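Local coordinates for bumblebee peptidoglycan recognition protein SA (Bombus, PDB 5XZ4) that binds bacterial peptidoglycan, preferring the Dap type to the Lys type, and probably acts as a recognition receptor in insect immunity, at residues P8-W16 / N81-N89; Y33-T41 / M153-I163. One frame throughout, in Å; residues are numbered along the deposited sequence.

Contact 1: residues P8-W16 / N81-N89; sequences PQIIGRSEW and NVYEGRGWN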
ATOM      1  N   PRO A   8     -11.870   2.282  -7.783  1.00 30.12           N
ATOM      2  CA  PRO A   8     -12.516   1.951  -6.497  1.00 26.62           C
ATOM      3  C   PRO A   8     -12.821   3.228  -5.711  1.00 24.17           C
ATOM      4  O   PRO A   8     -12.219   4.272  -5.984  1.00 21.26           O
ATOM      5  CB  PRO A   8     -11.477   1.091  -5.767  1.00 29.19           C
ATOM      6  CG  PRO A   8     -10.183   1.311  -6.471  1.00 28.45           C
ATOM      7  CD  PRO A   8     -10.491   1.755  -7.868  1.00 28.71           C
ATOM      8  N   GLN A   9     -13.785   3.152  -4.793  1.00 20.05           N
ATOM      9  CA  GLN A   9     -14.149   4.298  -3.941  1.00 19.52           C
ATOM     10  C   GLN A   9     -13.248   4.317  -2.703  1.00 18.79           C
ATOM     11  O   GLN A   9     -13.491   3.600  -1.710  1.00 19.81           O
ATOM     12  CB  GLN A   9     -15.625   4.263  -3.539  1.00 20.78           C
ATOM     13  CG  GLN A   9     -16.572   4.503  -4.704  1.00 22.72           C
ATOM     14  CD  GLN A   9     -18.025   4.383  -4.303  1.00 25.12           C
ATOM     15  OE1 GLN A   9     -18.437   3.388  -3.706  1.00 31.79           O
ATOM     16  NE2 GLN A   9     -18.811   5.392  -4.640  1.00 26.62           N
ATOM     17  N   ILE A  10     -12.233   5.166  -2.757  1.00 15.41           N
ATOM     18  CA  ILE A  10     -11.184   5.171  -1.719  1.00 13.07           C
ATOM     19  C   ILE A  10     -11.709   5.783  -0.410  1.00 12.99           C
ATOM     20  O   ILE A  10     -12.396   6.808  -0.435  1.00 13.72           O
ATOM     21  CB  ILE A  10      -9.916   5.911  -2.225  1.00 13.52           C
ATOM     22  CG1 ILE A  10      -9.343   5.192  -3.483  1.00 13.23           C
ATOM     23  CG2 ILE A  10      -8.880   6.068  -1.106  1.00 13.53           C
ATOM     24  CD1 ILE A  10      -8.348   6.001  -4.302  1.00 16.12           C
ATOM     25  N   ILE A  11     -11.355   5.145   0.712  1.00 11.43           N
ATOM     26  CA  ILE A  11     -11.690   5.662   2.035  1.00 11.62           C
ATOM     27  C   ILE A  11     -10.599   6.664   2.406  1.00 10.55           C
ATOM     28  O   ILE A  11      -9.432   6.278   2.650  1.00 11.83           O
ATOM     29  CB  ILE A  11     -11.819   4.529   3.068  1.00 12.09           C
ATOM     30  CG1 ILE A  11     -12.945   3.576   2.630  1.00 14.04           C
ATOM     31  CG2 ILE A  11     -12.061   5.106   4.456  1.00 12.32           C
ATOM     32  CD1 ILE A  11     -13.072   2.288   3.405  1.00 13.81           C
ATOM     33  N   GLY A  12     -10.959   7.944   2.422  1.00 10.79           N
ATOM     34  CA  GLY A  12     -10.036   9.028   2.675  1.00 11.22           C
ATOM     35  C   GLY A  12      -9.413   8.915   4.052  1.00 10.56           C
ATOM     36  O   GLY A  12     -10.041   8.367   4.978  1.00 10.34           O
ATOM     37  N   ARG A  13      -8.220   9.470   4.206  1.00  9.59           N
ATOM     38  CA  ARG A  13      -7.495   9.392   5.500  1.00  9.69           C
ATOM     39  C   ARG A  13      -8.351   9.872   6.692  1.00 10.13           C
ATOM     40  O   ARG A  13      -8.400   9.200   7.756  1.00  9.56           O
ATOM     41  CB  ARG A  13      -6.183  10.146   5.417  1.00  9.66           C
ATOM     42  CG  ARG A  13      -5.246   9.916   6.601  1.00  8.39           C
ATOM     43  CD  ARG A  13      -3.978  10.776   6.477  1.00  9.15           C
ATOM     44  NE  ARG A  13      -3.088  10.576   7.641  1.00  9.40           N
ATOM     45  CZ  ARG A  13      -3.308  11.092   8.855  1.00  9.00           C
ATOM     46  NH1 ARG A  13      -2.465  10.802   9.846  1.00  9.84           N
ATOM     47  NH2 ARG A  13      -4.353  11.895   9.056  1.00  9.83           N
ATOM     48  N   SER A  14      -9.064  10.983   6.530  1.00 10.41           N
ATOM     49  CA  SER A  14      -9.851  11.562   7.639  1.00 11.88           C
ATOM     50  C   SER A  14     -11.086  10.715   7.971  1.00 11.21           C
ATOM     51  O   SER A  14     -11.740  10.929   8.992  1.00 12.39           O
ATOM     52  CB  SER A  14     -10.244  13.005   7.333  1.00 15.03           C
ATOM     53  OG  SER A  14     -11.141  13.072   6.227  1.00 20.95           O
ATOM     54  N   GLU A  15     -11.414   9.754   7.117  1.00 10.79           N
ATOM     55  CA  GLU A  15     -12.528   8.856   7.388  1.00 11.06           C
ATOM     56  C   GLU A  15     -12.153   7.726   8.349  1.00 10.87           C
ATOM     57  O   GLU A  15     -13.039   7.066   8.909  1.00 11.54           O
ATOM     58  CB  GLU A  15     -13.085   8.263   6.093  1.00 12.23           C
ATOM     59  CG  GLU A  15     -13.473   9.272   5.003  1.00 15.07           C
ATOM     60  CD  GLU A  15     -14.144   8.618   3.808  1.00 18.33           C
ATOM     61  OE1 GLU A  15     -13.700   8.868   2.665  1.00 19.85           O
ATOM     62  OE2 GLU A  15     -15.110   7.855   4.009  1.00 20.59           O
ATOM     63  N   TRP A  16     -10.846   7.478   8.529  1.00  9.37           N
ATOM     64  CA  TRP A  16     -10.402   6.426   9.457  1.00  8.87           C
ATOM     65  C   TRP A  16      -9.572   6.887  10.653  1.00  8.51           C
ATOM     66  O   TRP A  16      -9.356   6.092  11.560  1.00  8.65           O
ATOM     67  CB  TRP A  16      -9.738   5.227   8.722  1.00  8.84           C
ATOM     68  CG  TRP A  16      -8.498   5.543   7.926  1.00  8.17           C
ATOM     69  CD1 TRP A  16      -8.419   5.735   6.556  1.00  8.21           C
ATOM     70  CD2 TRP A  16      -7.154   5.644   8.422  1.00  8.04           C
ATOM     71  NE1 TRP A  16      -7.114   5.947   6.190  1.00  8.44           N
ATOM     72  CE2 TRP A  16      -6.311   5.911   7.305  1.00  7.93           C
ATOM     73  CE3 TRP A  16      -6.560   5.527   9.703  1.00  8.45           C
ATOM     74  CZ2 TRP A  16      -4.925   6.093   7.432  1.00  8.67           C
ATOM     75  CZ3 TRP A  16      -5.166   5.690   9.832  1.00  8.75           C
ATOM     76  CH2 TRP A  16      -4.363   5.992   8.693  1.00  8.48           C
ATOM     77  N   ASN A  81     -11.802  -2.980   0.637  1.00 10.61           N
ATOM     78  CA  ASN A  81     -11.694  -1.528   0.506  1.00 10.61           C
ATOM     79  C   ASN A  81     -10.257  -1.043   0.484  1.00  9.47           C
ATOM     80  O   ASN A  81      -9.346  -1.694   1.026  1.00  9.67           O
ATOM     81  CB  ASN A  81     -12.475  -0.830   1.621  1.00 11.65           C
ATOM     82  CG  ASN A  81     -13.969  -0.942   1.430  1.00 13.35           C
ATOM     83  OD1 ASN A  81     -14.488  -0.702   0.331  1.00 17.62           O
ATOM     84  ND2 ASN A  81     -14.659  -1.342   2.480  1.00 14.60           N
ATOM     85  N   VAL A  82     -10.077   0.105  -0.163  1.00  9.42           N
ATOM     86  CA  VAL A  82      -8.798   0.812  -0.198  1.00  8.93           C
ATOM     87  C   VAL A  82      -8.854   1.959   0.815  1.00  8.53           C
ATOM     88  O   VAL A  82      -9.788   2.769   0.786  1.00  9.43           O
ATOM     89  CB  VAL A  82      -8.515   1.376  -1.623  1.00  9.00           C
ATOM     90  CG1 VAL A  82      -7.189   2.142  -1.651  1.00  9.57           C
ATOM     91  CG2 VAL A  82      -8.501   0.261  -2.665  1.00 10.05           C
ATOM     92  N   TYR A  83      -7.834   2.026   1.673  1.00  8.16           N
ATOM     93  CA  TYR A  83      -7.706   3.063   2.691  1.00  8.10           C
ATOM     94  C   TYR A  83      -6.547   4.002   2.318  1.00  7.36           C
ATOM     95  O   TYR A  83      -5.415   3.544   2.127  1.00  7.96           O
ATOM     96  CB  TYR A  83      -7.458   2.412   4.086  1.00  8.89           C
ATOM     97  CG  TYR A  83      -8.659   1.645   4.571  1.00  8.78           C
ATOM     98  CD1 TYR A  83      -8.962   0.378   4.058  1.00  9.23           C
ATOM     99  CD2 TYR A  83      -9.543   2.220   5.495  1.00  9.68           C
ATOM    100  CE1 TYR A  83     -10.122  -0.307   4.439  1.00  9.36           C
ATOM    101  CE2 TYR A  83     -10.694   1.554   5.898  1.00 10.01           C
ATOM    102  CZ  TYR A  83     -11.000   0.309   5.371  1.00  9.49           C
ATOM    103  OH  TYR A  83     -12.174  -0.303   5.774  1.00 12.04           O
ATOM    104  N   GLU A  84      -6.808   5.299   2.247  1.00  7.96           N
ATOM    105  CA  GLU A  84      -5.766   6.281   1.939  1.00  7.79           C
ATOM    106  C   GLU A  84      -4.876   6.522   3.144  1.00  7.92           C
ATOM    107  O   GLU A  84      -5.382   6.866   4.204  1.00  9.48           O
ATOM    108  CB  GLU A  84      -6.397   7.596   1.481  1.00  8.46           C
ATOM    109  CG  GLU A  84      -5.374   8.639   1.081  1.00  9.28           C
ATOM    110  CD  GLU A  84      -5.945  10.027   0.967  1.00 10.65           C
ATOM    111  OE1 GLU A  84      -6.847  10.410   1.746  1.00 11.82           O
ATOM    112  OE2 GLU A  84      -5.500  10.768   0.073  1.00 13.34           O
ATOM    113  N   GLY A  85      -3.565   6.340   2.960  1.00  7.52           N
ATOM    114  CA  GLY A  85      -2.570   6.689   3.971  1.00  7.30           C
ATOM    115  C   GLY A  85      -1.948   8.013   3.564  1.00  7.10           C
ATOM    116  O   GLY A  85      -2.635   9.032   3.493  1.00  7.92           O
ATOM    117  N   ARG A  86      -0.675   7.949   3.143  1.00  6.68           N
ATOM    118  CA  ARG A  86      -0.025   9.130   2.577  1.00  7.51           C
ATOM    119  C   ARG A  86      -0.595   9.522   1.187  1.00  7.84           C
ATOM    120  O   ARG A  86      -0.398  10.672   0.766  1.00  9.81           O
ATOM    121  CB  ARG A  86       1.481   8.930   2.491  1.00  7.23           C
ATOM    122  CG  ARG A  86       2.137   8.860   3.855  1.00  7.82           C
ATOM    123  CD  ARG A  86       3.620   8.537   3.775  1.00  8.08           C
ATOM    124  NE  ARG A  86       4.182   8.425   5.138  1.00  8.16           N
ATOM    125  CZ  ARG A  86       5.310   8.993   5.565  1.00  8.33           C
ATOM    126  NH1 ARG A  86       6.125   9.691   4.763  1.00  8.86           N
ATOM    127  NH2 ARG A  86       5.642   8.840   6.854  1.00  9.43           N
ATOM    128  N   GLY A  87      -1.265   8.582   0.507  1.00  7.35           N
ATOM    129  CA  GLY A  87      -1.993   8.865  -0.724  1.00  7.99           C
ATOM    130  C   GLY A  87      -1.120   8.864  -1.966  1.00  8.63           C
ATOM    131  O   GLY A  87       0.022   8.436  -1.971  1.00  9.44           O
ATOM    132  N   TRP A  88      -1.698   9.392  -3.040  1.00  8.80           N
ATOM    133  CA  TRP A  88      -1.025   9.356  -4.341  1.00  9.19           C
ATOM    134  C   TRP A  88       0.172  10.281  -4.450  1.00 10.32           C
ATOM    135  O   TRP A  88       1.014  10.076  -5.318  1.00 13.03           O
ATOM    136  CB  TRP A  88      -2.000   9.794  -5.438  1.00 10.25           C
ATOM    137  CG  TRP A  88      -3.090   8.852  -5.782  1.00  9.79           C
ATOM    138  CD1 TRP A  88      -4.457   9.115  -5.725  1.00 11.37           C
ATOM    139  CD2 TRP A  88      -2.955   7.538  -6.368  1.00 10.08           C
ATOM    140  NE1 TRP A  88      -5.155   8.022  -6.210  1.00 12.78           N
ATOM    141  CE2 TRP A  88      -4.276   7.048  -6.597  1.00 11.14           C
ATOM    142  CE3 TRP A  88      -1.850   6.706  -6.684  1.00 10.31           C
ATOM    143  CZ2 TRP A  88      -4.521   5.782  -7.167  1.00 11.91           C
ATOM    144  CZ3 TRP A  88      -2.099   5.442  -7.242  1.00 12.10           C
ATOM    145  CH2 TRP A  88      -3.440   4.997  -7.460  1.00 11.69           C
ATOM    146  N   ASN A  89       0.272  11.301  -3.605  1.00 10.70           N
ATOM    147  CA  ASN A  89       1.124  12.455  -3.915  1.00 11.20           C
ATOM    148  C   ASN A  89       2.304  12.717  -2.982  1.00 11.85           C
ATOM    149  O   ASN A  89       3.062  13.670  -3.193  1.00 11.45           O
ATOM    150  CB  ASN A  89       0.256  13.704  -4.070  1.00 11.71           C
ATOM    151  CG  ASN A  89      -0.537  13.704  -5.371  1.00 13.56           C
ATOM    152  OD1 ASN A  89      -0.028  14.096  -6.429  1.00 15.17           O
ATOM    153  ND2 ASN A  89      -1.771  13.250  -5.305  1.00 11.65           N
TER
HETATM  154  O   HOH W   1     -12.279   1.040  -1.750  1.00 26.60           O
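Ile11 and Glu84 show how a short run of backbone can pair with the edge of a sheet. Ile11 N donates to Val82 O at 2.8 Å, and Glu84 N returns a bond to Ile11 O, also at 2.8 Å and almost straight at 177°. Both bonds centre on Ile11, which faces Tyr83 in a single parallel bridge.

Beyond the bridge, side chains and a water take over. The chain of Glu84 runs extended from a CG anti to the backbone N (chi1 -177°), which carries OE1 to the weakly bonded helical turn about residues 13-16; there its anti lone pair accepts Arg13 N at 3.0 Å. Gly12 N is met from within its own segment, by Glu15 OE1. The carbonyl of Glu84 is engaged by the indole of Trp16: NE1 reaches Glu84 O at 2.8 Å, with the oxygen close to the ring plane but the donor tilted from the carbonyl plane. At the opposite end, one water donates to Gln9 O and accepts from Val82 N. The guanidinium of Arg13 leaves the contact for a salt bridge with Asp69, while Tyr83 OH and Asn81 ND2 both turn to Asp79.

Apolar groups fill in between. Ile11 CD1 sits over a face of the Tyr83 ring, 3.8 Å from its centroid, and the edge of that ring approaches the five-membered ring of Trp16 in an offset edge-to-face pair with planes at 67°. Ile10 CG1 meets Val82 CG1 at 4.2 Å, with Leu127 of helix 118-134 touching both residues.

Since the other edge of strand 82-84 bonds to strand 74-76, residues 8-16 flank the outermost strand of the amidase-like mixed sheet, consistent with the N-terminal segment that distinguishes peptidoglycan recognition proteins from phage amidases.

Contact 2: residues Y33-T41 / M153-I163; sequences YVIIHHTVT and MSPGSKLQKQI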
ATOM      1  N   TYR A  33       6.851   3.472 -10.124  1.00 12.15           N
ATOM      2  CA  TYR A  33       6.788   2.185  -9.389  1.00 11.31           C
ATOM      3  C   TYR A  33       5.597   2.104  -8.447  1.00  9.33           C
ATOM      4  O   TYR A  33       5.187   3.108  -7.863  1.00  9.64           O
ATOM      5  CB  TYR A  33       8.058   1.939  -8.554  1.00 12.63           C
ATOM      6  CG  TYR A  33       9.309   1.737  -9.372  1.00 13.21           C
ATOM      7  CD1 TYR A  33       9.658   0.462  -9.842  1.00 14.54           C
ATOM      8  CD2 TYR A  33      10.155   2.816  -9.654  1.00 13.93           C
ATOM      9  CE1 TYR A  33      10.810   0.280 -10.633  1.00 15.92           C
ATOM     10  CE2 TYR A  33      11.319   2.647 -10.408  1.00 15.76           C
ATOM     11  CZ  TYR A  33      11.635   1.382 -10.892  1.00 17.30           C
ATOM     12  OH  TYR A  33      12.778   1.236 -11.662  1.00 21.43           O
ATOM     13  N   VAL A  34       5.089   0.884  -8.290  1.00  9.16           N
ATOM     14  CA  VAL A  34       4.205   0.536  -7.170  1.00  8.63           C
ATOM     15  C   VAL A  34       4.933  -0.566  -6.401  1.00  8.97           C
ATOM     16  O   VAL A  34       5.349  -1.569  -7.009  1.00  9.37           O
ATOM     17  CB  VAL A  34       2.832   0.054  -7.669  1.00  8.52           C
ATOM     18  CG1 VAL A  34       1.981  -0.512  -6.534  1.00  9.62           C
ATOM     19  CG2 VAL A  34       2.071   1.180  -8.345  1.00 10.03           C
ATOM     20  N   ILE A  35       5.026  -0.406  -5.060  1.00  8.60           N
ATOM     21  CA  ILE A  35       5.652  -1.435  -4.228  1.00  8.11           C
ATOM     22  C   ILE A  35       4.549  -2.128  -3.429  1.00  6.84           C
ATOM     23  O   ILE A  35       3.750  -1.465  -2.732  1.00  8.01           O
ATOM     24  CB  ILE A  35       6.686  -0.879  -3.222  1.00  8.49           C
ATOM     25  CG1 ILE A  35       7.595   0.188  -3.807  1.00  9.67           C
ATOM     26  CG2 ILE A  35       7.468  -2.017  -2.588  1.00  8.84           C
ATOM     27  CD1 ILE A  35       8.502  -0.267  -4.925  1.00 11.64           C
ATOM     28  N   ILE A  36       4.489  -3.448  -3.515  1.00  7.38           N
ATOM     29  CA  ILE A  36       3.524  -4.258  -2.766  1.00  7.12           C
ATOM     30  C   ILE A  36       4.125  -4.759  -1.450  1.00  7.54           C
ATOM     31  O   ILE A  36       5.247  -5.323  -1.429  1.00  8.25           O
ATOM     32  CB  ILE A  36       2.985  -5.447  -3.608  1.00  7.34           C
ATOM     33  CG1 ILE A  36       2.410  -4.963  -4.964  1.00  8.12           C
ATOM     34  CG2 ILE A  36       1.962  -6.269  -2.813  1.00  8.78           C
ATOM     35  CD1 ILE A  36       1.221  -4.008  -4.863  1.00  8.67           C
ATOM     36  N   HIS A  37       3.402  -4.478  -0.364  1.00  7.77           N
ATOM     37  CA  HIS A  37       3.818  -4.867   0.997  1.00  7.67           C
ATOM     38  C   HIS A  37       2.727  -5.678   1.674  1.00  7.49           C
ATOM     39  O   HIS A  37       1.564  -5.603   1.261  1.00  7.82           O
ATOM     40  CB  HIS A  37       4.035  -3.616   1.869  1.00  8.19           C
ATOM     41  CG  HIS A  37       5.353  -2.939   1.666  1.00  8.41           C
ATOM     42  ND1 HIS A  37       6.473  -3.284   2.392  1.00  8.76           N
ATOM     43  CD2 HIS A  37       5.732  -1.923   0.854  1.00  8.80           C
ATOM     44  CE1 HIS A  37       7.484  -2.511   2.030  1.00  9.71           C
ATOM     45  NE2 HIS A  37       7.067  -1.687   1.089  1.00  9.20           N
ATOM     46  N   HIS A  38       3.084  -6.399   2.741  1.00  8.65           N
ATOM     47  CA  HIS A  38       2.092  -6.802   3.744  1.00  8.40           C
ATOM     48  C   HIS A  38       2.368  -6.084   5.044  1.00  8.42           C
ATOM     49  O   HIS A  38       3.502  -5.676   5.293  1.00  9.71           O
ATOM     50  CB  HIS A  38       1.981  -8.330   3.890  1.00  9.61           C
ATOM     51  CG  HIS A  38       3.172  -9.022   4.518  1.00  9.90           C
ATOM     52  ND1 HIS A  38       3.135 -10.360   4.852  1.00 10.98           N
ATOM     53  CD2 HIS A  38       4.410  -8.586   4.870  1.00 10.74           C
ATOM     54  CE1 HIS A  38       4.300 -10.720   5.377  1.00 10.27           C
ATOM     55  NE2 HIS A  38       5.096  -9.663   5.381  1.00 12.15           N
ATOM     56  N   THR A  39       1.340  -5.906   5.879  1.00  8.42           N
ATOM     57  CA  THR A  39       1.536  -5.168   7.148  1.00  8.04           C
ATOM     58  C   THR A  39       2.089  -6.004   8.287  1.00  8.65           C
ATOM     59  O   THR A  39       2.594  -5.418   9.266  1.00 10.34           O
ATOM     60  CB  THR A  39       0.233  -4.526   7.623  1.00  8.04           C
ATOM     61  OG1 THR A  39      -0.712  -5.573   7.874  1.00  8.49           O
ATOM     62  CG2 THR A  39      -0.318  -3.512   6.565  1.00  8.24           C
ATOM     63  N   VAL A  40       1.940  -7.332   8.169  1.00  9.45           N
ATOM     64  CA  VAL A  40       2.265  -8.329   9.228  1.00 10.72           C
ATOM     65  C   VAL A  40       1.268  -8.264  10.391  1.00 10.63           C
ATOM     66  O   VAL A  40       1.397  -9.011  11.367  1.00 12.96           O
ATOM     67  CB  VAL A  40       3.741  -8.247   9.738  1.00 11.43           C
ATOM     68  CG1 VAL A  40       4.154  -9.442  10.594  1.00 14.47           C
ATOM     69  CG2 VAL A  40       4.695  -8.186   8.570  1.00 13.74           C
ATOM     70  N   THR A  41       0.256  -7.418  10.305  1.00 10.26           N
ATOM     71  CA  THR A  41      -0.808  -7.393  11.308  1.00 10.59           C
ATOM     72  C   THR A  41      -1.767  -8.558  11.071  1.00 10.85           C
ATOM     73  O   THR A  41      -1.676  -9.294  10.085  1.00 11.82           O
ATOM     74  CB  THR A  41      -1.593  -6.067  11.290  1.00 10.09           C
ATOM     75  OG1 THR A  41      -2.297  -5.923  10.039  1.00 10.72           O
ATOM     76  CG2 THR A  41      -0.685  -4.880  11.479  1.00 10.59           C
ATOM     77  N   MET A 153      10.983  -9.703   4.303  1.00 16.28           N
ATOM     78  CA  MET A 153      10.105 -10.774   3.805  1.00 17.42           C
ATOM     79  C   MET A 153       8.796 -10.252   3.175  1.00 15.49           C
ATOM     80  O   MET A 153       8.111 -10.990   2.463  1.00 16.67           O
ATOM     81  CB  MET A 153       9.869 -11.868   4.863  1.00 22.45           C
ATOM     82  CG  MET A 153      11.116 -12.724   5.142  1.00 27.52           C
ATOM     83  SD  MET A 153      11.796 -13.639   3.729  1.00 33.22           S
ATOM     84  CE  MET A 153      10.758 -15.096   3.726  1.00 32.93           C
ATOM     85  N   SER A 154       8.503  -8.966   3.381  1.00 13.60           N
ATOM     86  CA  SER A 154       7.311  -8.306   2.789  1.00 12.72           C
ATOM     87  C   SER A 154       7.350  -8.427   1.239  1.00 12.37           C
ATOM     88  O   SER A 154       8.415  -8.180   0.632  1.00 12.18           O
ATOM     89  CB  SER A 154       7.310  -6.850   3.244  1.00 11.95           C
ATOM     90  OG  SER A 154       6.146  -6.179   2.772  1.00 11.63           O
ATOM     91  N   PRO A 155       6.249  -8.803   0.564  1.00 11.01           N
ATOM     92  CA  PRO A 155       4.870  -8.838   1.040  1.00 10.91           C
ATOM     93  C   PRO A 155       4.409 -10.225   1.497  1.00 11.64           C
ATOM     94  O   PRO A 155       3.200 -10.489   1.535  1.00 11.50           O
ATOM     95  CB  PRO A 155       4.097  -8.428  -0.233  1.00 10.64           C
ATOM     96  CG  PRO A 155       4.877  -9.113  -1.331  1.00 10.35           C
ATOM     97  CD  PRO A 155       6.309  -8.886  -0.914  1.00 11.74           C
ATOM     98  N   GLY A 156       5.369 -11.091   1.819  1.00 12.90           N
ATOM     99  CA  GLY A 156       5.108 -12.485   2.160  1.00 13.95           C
ATOM    100  C   GLY A 156       5.185 -13.361   0.931  1.00 15.29           C
ATOM    101  O   GLY A 156       4.755 -12.959  -0.155  1.00 15.37           O
ATOM    102  N   SER A 157       5.738 -14.555   1.087  1.00 17.45           N
ATOM    103  CA  SER A 157       5.982 -15.423  -0.060  1.00 18.11           C
ATOM    104  C   SER A 157       4.736 -15.727  -0.890  1.00 15.97           C
ATOM    105  O   SER A 157       4.807 -15.769  -2.118  1.00 18.13           O
ATOM    106  CB  SER A 157       6.657 -16.716   0.390  1.00 21.24           C
ATOM    107  OG  SER A 157       7.957 -16.427   0.865  1.00 26.34           O
ATOM    108  N   LYS A 158       3.599 -15.925  -0.222  1.00 16.84           N
ATOM    109  CA  LYS A 158       2.383 -16.269  -0.930  1.00 16.80           C
ATOM    110  C   LYS A 158       1.825 -15.096  -1.757  1.00 15.90           C
ATOM    111  O   LYS A 158       1.476 -15.280  -2.919  1.00 17.13           O
ATOM    112  CB  LYS A 158       1.332 -16.846   0.019  1.00 18.64           C
ATOM    113  CG  LYS A 158       0.181 -17.529  -0.683  1.00 23.85           C
ATOM    114  CD  LYS A 158       0.506 -18.956  -1.108  1.00 28.03           C
ATOM    115  CE  LYS A 158      -0.694 -19.604  -1.782  1.00 31.44           C
ATOM    116  NZ  LYS A 158      -0.285 -20.819  -2.528  1.00 31.96           N
ATOM    117  N   LEU A 159       1.770 -13.899  -1.152  1.00 13.76           N
ATOM    118  CA  LEU A 159       1.327 -12.703  -1.859  1.00 13.37           C
ATOM    119  C   LEU A 159       2.308 -12.353  -2.981  1.00 13.05           C
ATOM    120  O   LEU A 159       1.883 -11.922  -4.054  1.00 12.83           O
ATOM    121  CB  LEU A 159       1.121 -11.530  -0.902  1.00 11.91           C
ATOM    122  CG  LEU A 159       0.679 -10.193  -1.496  1.00 11.03           C
ATOM    123  CD1 LEU A 159      -0.518 -10.251  -2.438  1.00 10.86           C
ATOM    124  CD2 LEU A 159       0.365  -9.284  -0.327  1.00 11.02           C
ATOM    125  N   GLN A 160       3.602 -12.543  -2.737  1.00 14.43           N
ATOM    126  CA  GLN A 160       4.611 -12.348  -3.784  1.00 15.27           C
ATOM    127  C   GLN A 160       4.313 -13.199  -5.031  1.00 15.89           C
ATOM    128  O   GLN A 160       4.396 -12.701  -6.157  1.00 15.97           O
ATOM    129  CB  GLN A 160       6.015 -12.598  -3.241  1.00 14.82           C
ATOM    130  CG  GLN A 160       7.128 -12.417  -4.278  1.00 15.09           C
ATOM    131  CD  GLN A 160       7.378 -10.960  -4.644  1.00 15.61           C
ATOM    132  OE1 GLN A 160       6.948 -10.051  -3.948  1.00 16.56           O
ATOM    133  NE2 GLN A 160       8.092 -10.732  -5.734  1.00 16.47           N
ATOM    134  N   LYS A 161       3.950 -14.466  -4.827  1.00 16.59           N
ATOM    135  CA  LYS A 161       3.527 -15.337  -5.936  1.00 16.85           C
ATOM    136  C   LYS A 161       2.260 -14.799  -6.619  1.00 14.68           C
ATOM    137  O   LYS A 161       2.175 -14.770  -7.848  1.00 16.58           O
ATOM    138  CB  LYS A 161       3.333 -16.791  -5.458  1.00 20.48           C
ATOM    139  CG  LYS A 161       4.636 -17.501  -5.115  1.00 26.57           C
ATOM    140  CD  LYS A 161       4.450 -18.956  -4.695  1.00 30.03           C
ATOM    141  CE  LYS A 161       5.789 -19.658  -4.461  1.00 32.85           C
ATOM    142  NZ  LYS A 161       6.503 -19.178  -3.238  1.00 35.90           N
ATOM    143  N   GLN A 162       1.286 -14.328  -5.831  1.00 13.93           N
ATOM    144  CA  GLN A 162       0.016 -13.868  -6.380  1.00 13.61           C
ATOM    145  C   GLN A 162       0.159 -12.645  -7.314  1.00 13.11           C
ATOM    146  O   GLN A 162      -0.499 -12.566  -8.344  1.00 13.62           O
ATOM    147  CB  GLN A 162      -0.985 -13.567  -5.245  1.00 14.21           C
ATOM    148  CG  GLN A 162      -1.436 -14.807  -4.462  1.00 15.80           C
ATOM    149  CD  GLN A 162      -2.290 -14.436  -3.249  1.00 16.19           C
ATOM    150  OE1 GLN A 162      -1.780 -13.968  -2.235  1.00 17.05           O
ATOM    151  NE2 GLN A 162      -3.581 -14.661  -3.357  1.00 18.13           N
ATOM    152  N   ILE A 163       1.009 -11.684  -6.960  1.00 12.51           N
ATOM    153  CA  ILE A 163       1.163 -10.486  -7.794  1.00 11.86           C
ATOM    154  C   ILE A 163       1.835 -10.753  -9.155  1.00 12.14           C
ATOM    155  O   ILE A 163       1.692  -9.934 -10.067  1.00 11.58           O
ATOM    156  CB  ILE A 163       1.846  -9.301  -7.064  1.00 11.21           C
ATOM    157  CG1 ILE A 163       3.310  -9.603  -6.733  1.00 12.03           C
ATOM    158  CG2 ILE A 163       1.054  -8.902  -5.821  1.00 12.01           C
ATOM    159  CD1 ILE A 163       4.059  -8.427  -6.133  1.00 13.47           C
TER
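Two hydrogen bonds converge on Ser154 OG. His37 ND1 lies 2.9 Å from it, and His38 N donates to the same oxygen at 3.1 Å. With OG turned away from the backbone N of Ser154 (chi1 -177°), the hydroxyl points to the strand. Across the ring, His37 NE2 pairs with Thr95.

Stacking on a peptide group forms the second kind of contact. The imidazole of His38 lies flat over the Pro155-Gly156 linkage, with Pro155 C 3.5 Å from its plane and Gly156 N over the same face; His38 ND1 is engaged by the backbone N of Phe111. A cis peptide bond precedes Pro155, and Gly156 occupies the N-cap position of helix 157-163.

The third kind is apolar. Ile36 CG2 meets Pro155 CB at 4.0 Å, and Ile36 CG1 lies 4.0 Å from Ile163 CD1, the two side chains running alongside each other with opposed directions. Leu159 CD2 joins them.

In catalytic relatives, zinc is held by two histidines and a cysteine. His37 probably corresponds to one histidine and Ser154 to the cysteine, while Ala146, which touches His37, may replace the other histidine; a hydroxyl bonded directly to imidazole is consistent with a domain that recognises peptidoglycan without amidase chemistry.

Both contacts reach the same mixed sheet, yet at different depths and with different chemistry. Contact 1 is partly buried and works on an outermost strand, 82-84, where backbone amides must find partners; it is therefore rich in backbone, carboxylate, indole and water-mediated bonds. Contact 2 is buried on strand 31-38, already flanked by strands 102-107 and 141-145, and so meets its helix and the loop before it mainly through side chains, with one shared hydroxyl as its polar centre. The centres of contacts 1 and 2 lie about 19 Å apart, on opposite sides of the chain's centre. Contact 1 attaches a flanking segment; contact 2 lies in the region that probably corresponds to the amidase metal site.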